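Local coordinates for protein putative ABC transporter (Thermobispora bispora, PDB 4PE6) that probably binds a carbohydrate or related sugar acid as the solute-binding component of an ABC transporter, at residues Lys18-Leu23 / Leu78-Asp83. Residues are numbered along the deposited sequence; the frame is centred on the assembly and turned at random.
Sequences KPFIAL and LLQKPD
Phe20, first residue of strand 20-25, is bound by Asp83, the last loop residue before the neighbouring parallel strand 84-88 of the periplasmic-binding-protein fold, where the touching parts of 18-23 and 78-83 run 112° apart. The chain leaves helix 67-78 through a turn and passes Phe20 to enter the sheet, and Asp83 N gives its hydrogen to Phe20 O at 2.8 Å. Ala22 carries the strand pairing onward with Ala84 and Leu86. The reverse bond comes from a side chain: Asp83 OD2 takes the hydrogen of Phe20 N over 2.8 Å, nearly straight at 168°, through its anti lone pair. Replacing Asp83 with an alanine would probably leave Phe20 N without this acceptor and weaken the hold on the strand's first residue. With chi1 at 170°, the side chain of Phe20 swings away from its own backbone N, which turns the ring against Pro82. Pro82 CB lies over one face of the Phe20 ring, a CH-pi contact 4.1 Å from its centroid, and also meets Ala22 CB at 3.8 Å. Lys55 makes a cation-pi contact with the same ring. At the ring edge, Gln80 O and Lys81 O lie near its plane, with Phe20 CE2 3.4 Å from Gln80 O.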
# COMPACT_ATOMS: atom_id res chain seq x y z
N LYS A 18 26.78 3.89 -15.12
CA LYS A 18 25.93 3.30 -14.04
C LYS A 18 24.44 3.44 -14.39
O LYS A 18 24.04 4.42 -14.99
CB LYS A 18 26.23 3.97 -12.70
CG LYS A 18 27.68 3.89 -12.26
CD LYS A 18 28.08 2.45 -11.99
CE LYS A 18 29.48 2.34 -11.40
NZ LYS A 18 29.82 0.91 -11.16
N PRO A 19 23.62 2.45 -14.00
CA PRO A 19 22.23 2.50 -14.45
C PRO A 19 21.35 3.68 -14.00
O PRO A 19 21.51 4.23 -12.91
CB PRO A 19 21.63 1.20 -13.91
CG PRO A 19 22.64 0.65 -12.97
CD PRO A 19 23.96 1.15 -13.41
N PHE A 20 20.39 4.00 -14.87
CA PHE A 20 19.34 4.98 -14.62
C PHE A 20 18.05 4.22 -14.28
O PHE A 20 17.50 3.49 -15.11
CB PHE A 20 19.19 5.88 -15.85
CG PHE A 20 17.99 6.80 -15.83
CD1 PHE A 20 17.43 7.27 -14.63
CD2 PHE A 20 17.43 7.22 -17.02
CE1 PHE A 20 16.33 8.11 -14.65
CE2 PHE A 20 16.33 8.07 -17.05
CZ PHE A 20 15.78 8.51 -15.86
N ILE A 21 17.60 4.37 -13.03
CA ILE A 21 16.35 3.75 -12.53
C ILE A 21 15.23 4.79 -12.48
O ILE A 21 15.33 5.78 -11.75
CB ILE A 21 16.53 3.18 -11.11
CG1 ILE A 21 17.79 2.29 -11.02
CG2 ILE A 21 15.29 2.43 -10.68
CD1 ILE A 21 17.81 1.12 -11.98
N ALA A 22 14.17 4.58 -13.27
CA ALA A 22 13.02 5.49 -13.29
C ALA A 22 11.86 4.85 -12.52
O ALA A 22 11.68 3.65 -12.58
CB ALA A 22 12.62 5.74 -14.73
N LEU A 23 11.12 5.66 -11.77
CA LEU A 23 9.92 5.19 -11.06
C LEU A 23 8.71 6.01 -11.48
O LEU A 23 8.70 7.26 -11.37
CB LEU A 23 10.11 5.24 -9.54
CG LEU A 23 9.03 4.59 -8.68
CD1 LEU A 23 9.60 4.20 -7.31
CD2 LEU A 23 7.80 5.46 -8.49
N LEU A 78 10.68 7.22 -21.02
CA LEU A 78 11.43 6.35 -21.94
C LEU A 78 12.38 7.14 -22.84
O LEU A 78 13.45 6.65 -23.18
CB LEU A 78 10.49 5.50 -22.78
CG LEU A 78 9.75 4.42 -21.99
CD1 LEU A 78 8.87 3.65 -22.95
CD2 LEU A 78 10.71 3.50 -21.25
N LEU A 79 12.01 8.37 -23.19
CA LEU A 79 12.90 9.25 -23.94
C LEU A 79 14.22 9.52 -23.24
O LEU A 79 15.18 9.85 -23.91
CB LEU A 79 12.22 10.61 -24.22
CG LEU A 79 10.97 10.53 -25.09
CD1 LEU A 79 10.25 11.88 -25.08
CD2 LEU A 79 11.33 10.10 -26.50
N GLN A 80 14.25 9.41 -21.92
CA GLN A 80 15.47 9.64 -21.15
C GLN A 80 16.29 8.36 -20.98
O GLN A 80 17.30 8.35 -20.28
CB GLN A 80 15.12 10.20 -19.77
CG GLN A 80 14.46 11.56 -19.83
CD GLN A 80 14.00 12.02 -18.47
OE1 GLN A 80 12.81 12.09 -18.20
NE2 GLN A 80 14.95 12.35 -17.60
N LYS A 81 15.84 7.27 -21.60
CA LYS A 81 16.62 6.04 -21.69
C LYS A 81 16.93 5.40 -20.34
O LYS A 81 18.09 5.12 -20.02
CB LYS A 81 17.91 6.29 -22.48
CG LYS A 81 17.66 6.65 -23.93
CD LYS A 81 17.23 5.41 -24.73
CE LYS A 81 17.38 5.63 -26.22
NZ LYS A 81 16.47 6.71 -26.69
N PRO A 82 15.89 5.14 -19.53
CA PRO A 82 16.16 4.45 -18.30
C PRO A 82 16.58 2.99 -18.56
O PRO A 82 16.14 2.38 -19.53
CB PRO A 82 14.82 4.52 -17.57
CG PRO A 82 13.81 4.46 -18.69
CD PRO A 82 14.45 5.23 -19.82
N ASP A 83 17.41 2.46 -17.69
CA ASP A 83 17.79 1.04 -17.75
C ASP A 83 16.75 0.11 -17.11
O ASP A 83 16.60 -1.06 -17.50
CB ASP A 83 19.15 0.90 -17.07
CG ASP A 83 20.22 1.66 -17.83
OD1 ASP A 83 20.47 1.28 -18.99
OD2 ASP A 83 20.75 2.65 -17.30